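Local structure of nitrogenase molybdenum-iron protein alpha chain (Clostridium pasteurianum, 4WES) at residues Pro168-Ser173 with Thr195-Lys200; Glu271-Glu274 with Gly278-Trp281; Lys331-Gly336 with Gly506-Ala511; Val470-Gly475 with Pro510-Ile515. The protein forms, with the beta chain, the nitrogenase component that reduces dinitrogen to ammonia on an iron-sulfur-molybdenum cluster, fed with electrons by the iron protein. All coordinates share one frame; numbering follows the deposited sequence.

Contact 1. Residues Pro168-Ser173 with Thr195-Lys200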
loop_
_atom_site.group_PDB
_atom_site.type_symbol
_atom_site.label_atom_id
_atom_site.label_comp_id
_atom_site.label_asym_id
_atom_site.label_seq_id
_atom_site.Cartn_x
_atom_site.Cartn_y
_atom_site.Cartn_z
ATOM N N PRO A 168 25.483 -38.395 5.788
ATOM C CA PRO A 168 26.716 -37.824 5.244
ATOM C C PRO A 168 26.882 -36.353 5.640
ATOM O O PRO A 168 25.881 -35.611 5.689
ATOM C CB PRO A 168 26.523 -37.955 3.743
ATOM C CG PRO A 168 25.539 -39.104 3.555
ATOM C CD PRO A 168 24.618 -38.897 4.722
ATOM N N VAL A 169 28.116 -35.952 5.905
ATOM C CA VAL A 169 28.460 -34.554 6.141
ATOM C C VAL A 169 29.626 -34.261 5.223
ATOM O O VAL A 169 30.668 -34.902 5.312
ATOM C CB VAL A 169 28.805 -34.259 7.610
ATOM C CG1 VAL A 169 29.011 -32.785 7.818
ATOM C CG2 VAL A 169 27.700 -34.755 8.545
ATOM N N HIS A 170 29.464 -33.284 4.347
ATOM C CA HIS A 170 30.464 -32.978 3.324
ATOM C C HIS A 170 31.088 -31.625 3.578
ATOM O O HIS A 170 30.386 -30.607 3.599
ATOM C CB HIS A 170 29.844 -32.976 1.941
ATOM C CG HIS A 170 29.180 -34.278 1.605
ATOM N ND1 HIS A 170 29.888 -35.449 1.528
ATOM C CD2 HIS A 170 27.901 -34.598 1.325
ATOM C CE1 HIS A 170 29.070 -36.429 1.200
ATOM N NE2 HIS A 170 27.858 -35.954 1.090
ATOM N N ALA A 171 32.400 -31.627 3.769
ATOM C CA ALA A 171 33.163 -30.382 3.958
ATOM C C ALA A 171 33.725 -29.859 2.641
ATOM O O ALA A 171 34.226 -30.614 1.818
ATOM C CB ALA A 171 34.291 -30.611 4.959
ATOM N N PHE A 172 33.721 -28.534 2.497
ATOM C CA PHE A 172 34.248 -27.874 1.310
ATOM C C PHE A 172 35.170 -26.748 1.735
ATOM O O PHE A 172 34.713 -25.791 2.377
ATOM C CB PHE A 172 33.114 -27.292 0.457
ATOM C CG PHE A 172 32.147 -28.323 -0.050
ATOM C CD1 PHE A 172 31.095 -28.758 0.717
ATOM C CD2 PHE A 172 32.297 -28.866 -1.320
ATOM C CE1 PHE A 172 30.201 -29.715 0.269
ATOM C CE2 PHE A 172 31.405 -29.821 -1.798
ATOM C CZ PHE A 172 30.369 -30.265 -0.996
ATOM N N SER A 173 36.454 -26.833 1.357
ATOM C CA SER A 173 37.423 -25.798 1.714
ATOM C C SER A 173 37.438 -24.724 0.640
ATOM O O SER A 173 38.376 -24.606 -0.127
ATOM C CB SER A 173 38.794 -26.397 1.907
ATOM O OG SER A 173 38.840 -27.141 3.108
ATOM N N THR A 195 33.616 -37.609 -5.805
ATOM C CA THR A 195 34.122 -38.745 -5.051
ATOM C C THR A 195 33.221 -39.168 -3.925
ATOM O O THR A 195 33.201 -40.349 -3.573
ATOM C CB THR A 195 35.531 -38.492 -4.536
ATOM O OG1 THR A 195 35.534 -37.382 -3.667
ATOM C CG2 THR A 195 36.512 -38.219 -5.679
ATOM N N ASP A 196 32.485 -38.225 -3.338
ATOM C CA ASP A 196 31.783 -38.532 -2.086
ATOM C C ASP A 196 30.270 -38.638 -2.234
ATOM O O ASP A 196 29.598 -39.065 -1.283
ATOM C CB ASP A 196 32.142 -37.487 -1.006
ATOM C CG ASP A 196 33.620 -37.439 -0.692
ATOM O OD1 ASP A 196 34.382 -38.273 -1.198
ATOM O OD2 ASP A 196 34.027 -36.521 0.035
ATOM N N ILE A 197 29.750 -38.248 -3.397
ATOM C CA ILE A 197 28.308 -38.282 -3.633
ATOM C C ILE A 197 27.949 -39.175 -4.835
ATOM O O ILE A 197 27.211 -40.142 -4.717
ATOM C CB ILE A 197 27.660 -36.857 -3.725
ATOM C CG1 ILE A 197 28.067 -36.015 -2.523
ATOM C CG2 ILE A 197 26.154 -36.998 -3.864
ATOM C CD1 ILE A 197 27.531 -34.603 -2.561
ATOM N N ILE A 198 28.440 -38.800 -6.016
ATOM C CA ILE A 198 28.097 -39.517 -7.243
ATOM C C ILE A 198 28.518 -40.984 -7.137
ATOM O O ILE A 198 29.667 -41.300 -6.785
ATOM C CB ILE A 198 28.757 -38.853 -8.482
ATOM C CG1 ILE A 198 28.133 -37.473 -8.702
ATOM C CG2 ILE A 198 28.620 -39.740 -9.714
ATOM C CD1 ILE A 198 28.734 -36.683 -9.853
ATOM N N GLY A 199 27.586 -41.882 -7.477
ATOM C CA GLY A 199 27.837 -43.323 -7.487
ATOM C C GLY A 199 27.654 -43.994 -6.148
ATOM O O GLY A 199 27.869 -45.183 -6.041
ATOM N N LYS A 200 27.211 -43.240 -5.142
ATOM C CA LYS A 200 26.916 -43.816 -3.833
ATOM C C LYS A 200 25.515 -44.397 -3.729
ATOM O O LYS A 200 25.216 -45.083 -2.765
ATOM C CB LYS A 200 27.173 -42.818 -2.719
ATOM C CG LYS A 200 28.591 -42.298 -2.615
ATOM C CD LYS A 200 29.627 -43.332 -2.269
ATOM C CE LYS A 200 30.985 -42.686 -2.134
ATOM N NZ LYS A 200 32.085 -43.672 -1.956
HETATM O O HOH W 1 32.612 -35.771 2.102
#
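Ile197 lays its CG1 branch over one face of the His170 imidazole, a CH-pi contact in which CG1 lies 4.0 Å from the ring centroid and 28° off the ring normal. The offset is toward the outer end of the ring: CG1 of Ile197 comes within 3.6 Å of NE2 of His170. The terminal CD1 of Ile197 continues across the same ring and reaches 3.9 Å from His170 CD2. With CG1 anti to its own carbonyl carbon (chi1 -51°), the branch swings over to the imidazole although the CB of Ile197 does not point at the strand.

Asp196 meets the ring in another manner. The two side chains slide past each other in opposite directions, carboxylate and imidazole planes 26° apart, and Asp196 CB rests 3.9 Å from His170 CE1. Strand 169-172 is an outermost strand of a parallel, Rossmann-like sheet, and helix 182-196 follows it in the chain; the contact therefore sets the end of this helix against the outermost strand of the sheet, just before the chain passes on to strand 209-215 of the next sheet. Between the polar ends lies a water, at the ring edge and in its plane, 2.8 Å from His170 ND1; it donates to Asp196 OD2 over 2.6 Å. On the other nitrogen, His170 NE2 is hydrogen-bonded to Tyr246 OH, and the two polar partners together limit rotation of the imidazole. The type II turn Ile197-Lys200, closed by Lys200 N to Ile197 O at 3.1 Å, takes the backbone away from the strand.

Contact 2. Residues Glu271-Glu274 with Gly278-Trp281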
loop_
_atom_site.group_PDB
_atom_site.type_symbol
_atom_site.label_atom_id
_atom_site.label_comp_id
_atom_site.label_asym_id
_atom_site.label_seq_id
_atom_site.Cartn_x
_atom_site.Cartn_y
_atom_site.Cartn_z
ATOM N N GLU A 271 34.048 -34.805 -17.282
ATOM C CA GLU A 271 35.265 -35.552 -17.584
ATOM C C GLU A 271 35.413 -36.773 -16.685
ATOM O O GLU A 271 35.732 -37.881 -17.157
ATOM C CB GLU A 271 36.477 -34.655 -17.408
ATOM C CG GLU A 271 36.673 -33.522 -18.398
ATOM C CD GLU A 271 37.848 -32.595 -18.049
ATOM O OE1 GLU A 271 38.507 -32.795 -16.992
ATOM O OE2 GLU A 271 38.121 -31.662 -18.828
ATOM N N MET A 272 35.253 -36.568 -15.388
ATOM C CA MET A 272 35.484 -37.659 -14.439
ATOM C C MET A 272 34.462 -38.771 -14.575
ATOM O O MET A 272 34.796 -39.939 -14.389
ATOM C CB MET A 272 35.574 -37.148 -13.000
ATOM C CG MET A 272 36.816 -36.313 -12.778
ATOM S SD MET A 272 37.114 -35.792 -11.080
ATOM C CE MET A 272 35.925 -34.466 -10.921
ATOM N N MET A 273 33.210 -38.435 -14.883
ATOM C CA MET A 273 32.201 -39.466 -15.101
ATOM C C MET A 273 32.518 -40.286 -16.349
ATOM O O MET A 273 32.261 -41.492 -16.393
ATOM C CB MET A 273 30.802 -38.877 -15.154
ATOM C CG MET A 273 30.318 -38.379 -13.819
ATOM S SD MET A 273 28.608 -37.806 -13.826
ATOM C CE MET A 273 27.741 -39.368 -13.867
ATOM N N GLU A 274 33.028 -39.634 -17.395
ATOM C CA GLU A 274 33.450 -40.367 -18.567
ATOM C C GLU A 274 34.603 -41.320 -18.220
ATOM O O GLU A 274 34.589 -42.488 -18.610
ATOM C CB GLU A 274 33.852 -39.443 -19.720
ATOM C CG GLU A 274 34.178 -40.203 -20.998
ATOM C CD GLU A 274 34.368 -39.358 -22.225
ATOM O OE1 GLU A 274 34.163 -38.136 -22.170
ATOM O OE2 GLU A 274 34.783 -39.935 -23.234
ATOM N N GLY A 278 32.491 -44.461 -17.932
ATOM C CA GLY A 278 32.329 -44.644 -19.375
ATOM C C GLY A 278 31.190 -43.829 -19.946
ATOM O O GLY A 278 30.872 -43.968 -21.113
ATOM N N ILE A 279 30.570 -42.953 -19.137
ATOM C CA ILE A 279 29.433 -42.176 -19.607
ATOM C C ILE A 279 29.915 -41.006 -20.449
ATOM O O ILE A 279 30.649 -40.144 -19.946
ATOM C CB ILE A 279 28.586 -41.699 -18.427
ATOM C CG1 ILE A 279 28.058 -42.870 -17.581
ATOM C CG2 ILE A 279 27.444 -40.809 -18.909
ATOM C CD1 ILE A 279 27.585 -42.468 -16.204
ATOM N N PRO A 280 29.508 -40.951 -21.731
ATOM C CA PRO A 280 29.914 -39.839 -22.596
ATOM C C PRO A 280 29.149 -38.586 -22.257
ATOM O O PRO A 280 28.094 -38.623 -21.623
ATOM C CB PRO A 280 29.558 -40.345 -23.992
ATOM C CG PRO A 280 28.429 -41.287 -23.771
ATOM C CD PRO A 280 28.650 -41.920 -22.434
ATOM N N TRP A 281 29.682 -37.455 -22.699
ATOM C CA TRP A 281 28.962 -36.192 -22.568
ATOM C C TRP A 281 28.957 -35.453 -23.888
ATOM O O TRP A 281 29.854 -35.622 -24.706
ATOM C CB TRP A 281 29.517 -35.320 -21.463
ATOM C CG TRP A 281 30.940 -34.830 -21.548
ATOM C CD1 TRP A 281 32.061 -35.491 -21.125
ATOM C CD2 TRP A 281 31.388 -33.566 -22.052
ATOM N NE1 TRP A 281 33.168 -34.692 -21.279
ATOM C CE2 TRP A 281 32.779 -33.506 -21.852
ATOM C CE3 TRP A 281 30.740 -32.467 -22.631
ATOM C CZ2 TRP A 281 33.542 -32.406 -22.238
ATOM C CZ3 TRP A 281 31.490 -31.384 -22.992
ATOM C CH2 TRP A 281 32.863 -31.352 -22.769
HETATM O O HOH W 2 35.771 -36.150 -21.197
#
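Glu274 and Trp281 cross at about a right angle, carboxylate and indole planes 79° apart, where helix 263-277 hands over to strand 281-283. This is the return half of a beta-alpha-beta crossover in a Rossmann-like sheet: strand 257-260, the helix, then the parallel neighbour 281-283. Glu274 is stretched out, with CG anti to its backbone N, and brings OE1 to 3.5 Å from Trp281 CD1. The indole bends back toward the helix because its CG stands between the backbone N and the carbonyl carbon (chi1 62°). A water joins the two groups, donating to Glu274 OE1 and accepting from Trp281 NE1 at 3.0 Å; OE1 also has Ser425 OG as a partner.

Elsewhere in the contact, Met273 of the helix and Ile279 of the loop meet obliquely through their ends, CE to CD1 at 3.9 Å. Both side chains also touch Asn258 of the neighbouring strand. The backbone reversal that permits these meetings occurs at Gly278, the first residue beyond the helix, which has a positive phi. Its N-H bonds to Glu274 O at 3.0 Å, the donor lying 45° above the carbonyl plane, with a weak second bond to Met273 O. Just past this turn the chain passes so close to the helix that Ile279 O lies 3.1 Å from Glu274 CA, a CA-H...O contact.

Contact 3. Residues Lys331-Gly336 with Gly506-Ala511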
loop_
_atom_site.group_PDB
_atom_site.type_symbol
_atom_site.label_atom_id
_atom_site.label_comp_id
_atom_site.label_asym_id
_atom_site.label_seq_id
_atom_site.Cartn_x
_atom_site.Cartn_y
_atom_site.Cartn_z
ATOM N N LYS A 331 11.506 -10.655 -33.746
ATOM C CA LYS A 331 12.367 -10.246 -34.857
ATOM C C LYS A 331 11.901 -8.894 -35.437
ATOM O O LYS A 331 12.727 -8.009 -35.705
ATOM C CB LYS A 331 12.446 -11.334 -35.915
ATOM C CG LYS A 331 13.414 -10.990 -37.041
ATOM C CD LYS A 331 13.686 -12.166 -37.939
ATOM C CE LYS A 331 14.691 -11.828 -39.024
ATOM N NZ LYS A 331 14.731 -12.929 -40.011
ATOM N N GLU A 332 10.598 -8.726 -35.636
ATOM C CA GLU A 332 10.076 -7.464 -36.143
ATOM C C GLU A 332 10.509 -6.291 -35.246
ATOM O O GLU A 332 10.903 -5.225 -35.729
ATOM C CB GLU A 332 8.548 -7.508 -36.266
ATOM C CG GLU A 332 7.962 -6.284 -36.956
ATOM C CD GLU A 332 6.603 -5.853 -36.425
ATOM O OE1 GLU A 332 5.757 -6.698 -36.041
ATOM O OE2 GLU A 332 6.379 -4.628 -36.414
ATOM N N LYS A 333 10.386 -6.489 -33.946
ATOM C CA LYS A 333 10.591 -5.410 -33.001
ATOM C C LYS A 333 12.043 -5.135 -32.655
ATOM O O LYS A 333 12.381 -4.031 -32.180
ATOM C CB LYS A 333 9.797 -5.691 -31.727
ATOM C CG LYS A 333 8.290 -5.661 -31.922
ATOM C CD LYS A 333 7.774 -4.295 -32.340
ATOM C CE LYS A 333 6.255 -4.248 -32.288
ATOM N NZ LYS A 333 5.707 -2.878 -32.528
ATOM N N LEU A 334 12.924 -6.129 -32.862
ATOM C CA LEU A 334 14.301 -6.023 -32.395
ATOM C C LEU A 334 15.339 -6.047 -33.492
ATOM O O LEU A 334 16.491 -5.687 -33.238
ATOM C CB LEU A 334 14.617 -7.123 -31.377
ATOM C CG LEU A 334 13.745 -7.118 -30.139
ATOM C CD1 LEU A 334 13.990 -8.421 -29.378
ATOM C CD2 LEU A 334 14.008 -5.895 -29.285
ATOM N N GLN A 335 14.976 -6.441 -34.706
ATOM C CA GLN A 335 16.008 -6.624 -35.690
ATOM C C GLN A 335 16.729 -5.309 -35.980
ATOM O O GLN A 335 16.131 -4.228 -36.015
ATOM C CB GLN A 335 15.524 -7.300 -36.964
ATOM C CG GLN A 335 14.557 -6.494 -37.732
ATOM C CD GLN A 335 13.979 -7.295 -38.905
ATOM O OE1 GLN A 335 14.594 -8.251 -39.396
ATOM N NE2 GLN A 335 12.800 -6.917 -39.343
ATOM N N GLY A 336 18.026 -5.432 -36.214
ATOM C CA GLY A 336 18.861 -4.264 -36.495
ATOM C C GLY A 336 19.437 -3.588 -35.306
ATOM O O GLY A 336 20.193 -2.618 -35.462
ATOM N N GLY A 506 11.321 -3.978 -22.538
ATOM C CA GLY A 506 12.385 -3.101 -22.093
ATOM C C GLY A 506 12.747 -2.036 -23.108
ATOM O O GLY A 506 12.861 -0.848 -22.770
ATOM N N ILE A 507 12.926 -2.439 -24.366
ATOM C CA ILE A 507 13.347 -1.514 -25.387
ATOM C C ILE A 507 12.312 -0.427 -25.608
ATOM O O ILE A 507 12.680 0.727 -25.820
ATOM C CB ILE A 507 13.617 -2.265 -26.716
ATOM C CG1 ILE A 507 14.867 -3.145 -26.636
ATOM C CG2 ILE A 507 13.702 -1.322 -27.912
ATOM C CD1 ILE A 507 16.197 -2.417 -26.547
ATOM N N TYR A 508 11.045 -0.794 -25.561
ATOM C CA TYR A 508 9.937 0.106 -25.926
ATOM C C TYR A 508 9.300 0.807 -24.728
ATOM O O TYR A 508 8.290 1.500 -24.880
ATOM C CB TYR A 508 8.921 -0.656 -26.803
ATOM C CG TYR A 508 9.502 -0.954 -28.158
ATOM C CD1 TYR A 508 9.367 -0.075 -29.194
ATOM C CD2 TYR A 508 10.183 -2.122 -28.418
ATOM C CE1 TYR A 508 9.897 -0.328 -30.434
ATOM C CE2 TYR A 508 10.744 -2.373 -29.639
ATOM C CZ TYR A 508 10.601 -1.477 -30.664
ATOM O OH TYR A 508 11.140 -1.715 -31.913
ATOM N N THR A 509 9.929 0.709 -23.559
ATOM C CA THR A 509 9.477 1.495 -22.395
ATOM C C THR A 509 9.521 2.989 -22.738
ATOM O O THR A 509 10.558 3.517 -23.117
ATOM C CB THR A 509 10.393 1.173 -21.206
ATOM O OG1 THR A 509 10.138 -0.176 -20.771
ATOM C CG2 THR A 509 10.162 2.083 -20.031
ATOM N N PRO A 510 8.396 3.711 -22.584
ATOM C CA PRO A 510 8.379 5.113 -23.054
ATOM C C PRO A 510 9.357 6.025 -22.359
ATOM O O PRO A 510 9.808 7.001 -22.978
ATOM C CB PRO A 510 6.927 5.520 -22.845
ATOM C CG PRO A 510 6.160 4.240 -22.991
ATOM C CD PRO A 510 7.040 3.220 -22.312
ATOM N N ALA A 511 9.649 5.781 -21.082
ATOM C CA ALA A 511 10.449 6.741 -20.317
ATOM C C ALA A 511 11.844 6.965 -20.886
ATOM O O ALA A 511 12.458 7.992 -20.601
ATOM C CB ALA A 511 10.529 6.330 -18.855
HETATM O O HOH W 3 8.169 -1.026 -33.556
#
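Tyr508 gives its hydroxyl proton to the backbone carbonyl of Lys333, a short bond of 2.6 Å from OH to O. Two helix ends are tied together in this way: Lys333 lies in the last turn of helix 306-334, and Tyr508 is the first residue to leave helical geometry after helix 492-507. The hydroxyl sits in the carbonyl plane on a lone pair of Lys333 O, at a C=O...O angle of 133°, and the carbonyl oxygen in turn lies at the ring edge in the plane of the phenol. Beside this bond, Lys333 CB touches the ring at CE2 of Tyr508, 4.0 Å away.

A small apolar contact forms next to it. Leu334 and Ile507 cross at a slant, and Leu334 CD2 rests 3.9 Å from Ile507 CG1. The ammonium of Lys333 is less certain: the residue has two conformations, and in one of them NZ lies above the phenol ring at a distance that allows at most a weak cation-pi attraction.

Further out, Leu503 and Val504 of helix 492-507 pack on Leu334, as do Phe358 and Val360 from a loop, so the leucine is buried while Tyr508 stays at the surface. Beyond the tyrosine the chain turns toward a beta chain, where Thr509 packs on Gln307 of that beta chain. At the helix end Thr509 N makes a weak bond of 3.4 Å to Gly506 O, and Thr509 OG1 is hydrogen-bonded to Asn505 O.

Contact 4. Residues Val470-Gly475 with Pro510-Ile515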
loop_
_atom_site.group_PDB
_atom_site.type_symbol
_atom_site.label_atom_id
_atom_site.label_comp_id
_atom_site.label_asym_id
_atom_site.label_seq_id
_atom_site.Cartn_x
_atom_site.Cartn_y
_atom_site.Cartn_z
ATOM N N VAL A 470 24.075 1.257 -13.618
ATOM C CA VAL A 470 25.108 2.110 -14.205
ATOM C C VAL A 470 24.783 2.339 -15.665
ATOM O O VAL A 470 24.829 3.466 -16.169
ATOM C CB VAL A 470 26.513 1.445 -14.065
ATOM C CG1 VAL A 470 27.579 2.202 -14.835
ATOM C CG2 VAL A 470 26.892 1.303 -12.598
ATOM N N ILE A 471 24.462 1.257 -16.367
ATOM C CA ILE A 471 24.167 1.312 -17.786
ATOM C C ILE A 471 22.853 2.122 -18.010
ATOM O O ILE A 471 22.777 3.000 -18.878
ATOM C CB ILE A 471 24.021 -0.120 -18.362
ATOM C CG1 ILE A 471 25.344 -0.871 -18.254
ATOM C CG2 ILE A 471 23.519 -0.065 -19.808
ATOM C CD1 ILE A 471 25.176 -2.394 -18.324
ATOM N N GLN A 472 21.834 1.822 -17.218
ATOM C CA GLN A 472 20.540 2.481 -17.428
ATOM C C GLN A 472 20.537 3.964 -17.040
ATOM O O GLN A 472 19.799 4.738 -17.645
ATOM C CB GLN A 472 19.411 1.709 -16.754
ATOM C CG GLN A 472 19.283 0.316 -17.332
ATOM C CD GLN A 472 17.953 -0.369 -17.157
ATOM O OE1 GLN A 472 17.613 -1.258 -17.962
ATOM N NE2 GLN A 472 17.206 -0.034 -16.125
ATOM N N LYS A 473 21.374 4.373 -16.087
ATOM C CA LYS A 473 21.518 5.793 -15.771
ATOM C C LYS A 473 21.970 6.563 -17.020
ATOM O O LYS A 473 21.675 7.749 -17.169
ATOM C CB LYS A 473 22.531 6.039 -14.655
ATOM C CG LYS A 473 22.075 5.723 -13.247
ATOM C CD LYS A 473 21.041 6.648 -12.666
ATOM C CE LYS A 473 20.849 6.331 -11.202
ATOM N NZ LYS A 473 19.815 7.188 -10.554
ATOM N N GLY A 474 22.735 5.895 -17.873
ATOM C CA GLY A 474 23.178 6.451 -19.136
ATOM C C GLY A 474 22.216 6.321 -20.293
ATOM O O GLY A 474 22.590 6.608 -21.428
ATOM N N GLY A 475 20.987 5.896 -20.032
ATOM C CA GLY A 475 19.961 5.854 -21.053
ATOM C C GLY A 475 19.999 4.644 -21.961
ATOM O O GLY A 475 19.401 4.681 -23.036
ATOM N N PRO A 510 8.396 3.711 -22.584
ATOM C CA PRO A 510 8.379 5.113 -23.054
ATOM C C PRO A 510 9.357 6.025 -22.359
ATOM O O PRO A 510 9.808 7.001 -22.978
ATOM C CB PRO A 510 6.927 5.520 -22.845
ATOM C CG PRO A 510 6.160 4.240 -22.991
ATOM C CD PRO A 510 7.040 3.220 -22.312
ATOM N N ALA A 511 9.649 5.781 -21.082
ATOM C CA ALA A 511 10.449 6.741 -20.317
ATOM C C ALA A 511 11.844 6.965 -20.886
ATOM O O ALA A 511 12.458 7.992 -20.601
ATOM C CB ALA A 511 10.529 6.330 -18.855
ATOM N N TRP A 512 12.366 6.011 -21.678
ATOM C CA TRP A 512 13.668 6.227 -22.263
ATOM C C TRP A 512 13.727 7.525 -23.079
ATOM O O TRP A 512 14.809 8.109 -23.193
ATOM C CB TRP A 512 14.085 5.064 -23.168
ATOM C CG TRP A 512 14.316 3.745 -22.489
ATOM C CD1 TRP A 512 13.627 2.605 -22.685
ATOM C CD2 TRP A 512 15.305 3.451 -21.492
ATOM N NE1 TRP A 512 14.134 1.604 -21.907
ATOM C CE2 TRP A 512 15.175 2.087 -21.166
ATOM C CE3 TRP A 512 16.335 4.188 -20.899
ATOM C CZ2 TRP A 512 16.001 1.461 -20.242
ATOM C CZ3 TRP A 512 17.160 3.554 -19.968
ATOM C CH2 TRP A 512 16.983 2.185 -19.660
ATOM N N LYS A 513 12.610 7.935 -23.647
ATOM C CA LYS A 513 12.550 9.106 -24.518
ATOM C C LYS A 513 12.169 10.356 -23.751
ATOM O O LYS A 513 12.015 11.422 -24.367
ATOM C CB LYS A 513 11.567 8.890 -25.655
ATOM C CG LYS A 513 11.966 7.743 -26.575
ATOM C CD LYS A 513 10.975 7.573 -27.728
ATOM C CE LYS A 513 11.433 6.542 -28.753
ATOM N NZ LYS A 513 10.546 6.536 -29.962
ATOM N N MET A 514 12.003 10.264 -22.436
ATOM C CA MET A 514 11.535 11.365 -21.605
ATOM C C MET A 514 12.619 11.891 -20.678
ATOM O O MET A 514 12.347 12.750 -19.839
ATOM C CB MET A 514 10.353 10.931 -20.765
ATOM C CG MET A 514 9.158 10.480 -21.558
ATOM S SD MET A 514 7.937 9.750 -20.458
ATOM C CE MET A 514 6.892 9.009 -21.664
ATOM N N ILE A 515 13.845 11.407 -20.838
ATOM C CA ILE A 515 14.895 11.717 -19.880
ATOM C C ILE A 515 15.264 13.208 -19.875
ATOM O O ILE A 515 15.493 13.772 -18.810
ATOM C CB ILE A 515 16.101 10.821 -20.154
ATOM C CG1 ILE A 515 15.763 9.374 -19.780
ATOM C CG2 ILE A 515 17.335 11.292 -19.415
ATOM C CD1 ILE A 515 16.789 8.337 -20.152
HETATM O O HOH W 4 17.533 6.974 -23.596
#
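Gly475 and Trp512 bring the two backbones closest, CA to CA 6.4 Å, where the end of helix 465-473 faces a short 3-10 segment that starts at Pro510. Gly475 has a positive phi (82°) and its N bonds to Gln472 O at 2.9 Å, while Lys513 N to Pro510 O closes the first turn of the other segment. A water donates to both Gly475 O and Trp512 O, spanning the gap.

The indole of Trp512 points its six-membered ring at the helix end. Gln472 CD meets it at the edge, 3.7 Å from CH2 of Trp512, with amide and ring planes nearly perpendicular (88°). CZ3 of Trp512 comes within 3.6 Å of Gly475 C, and CD1 of Ile515 touches Gly475 CA at 4.1 Å. Polar ends are tied elsewhere: Gln472 OE1 accepts from Ser478 N, and the indole N-H has Gly506 as its partner.

Lys473 reaches both beta chains, forming salt bridges with Glu62 of one and Asp301 of the other; Trp512 packs on Ile304 of the latter. The two segments thus form part of the alpha-beta interface of the alpha2-beta2 tetramer, at a place where one alpha chain meets both beta chains.

How the contacts relate
The contacts form two neighbouring pairs on opposite sides of the chain's centre. Contacts 1 and 2, centres 18 Å apart, touch where Ile198 CD1 lies 4.1 Å from Met273 SD. Contacts 3 and 4, centres 14 Å apart, share Pro510 and Ala511 and are joined by a probable hydrogen bond of 2.9 Å from Trp512 NE1 to Gly506 O. Between contacts 2 and 4 the centres are 48 Å apart. Each of these two comes within about 13 Å of a part of the cofactor: the Trp281 side chain of the iron-sulfur-molybdenum cluster, the Gln472 side chain of homocitrate. Trp281 is also about 10 Å, between side chains, from the cluster ligand Cys262, and the Gln472 side chain about 8 Å from a bound iron(II) ion.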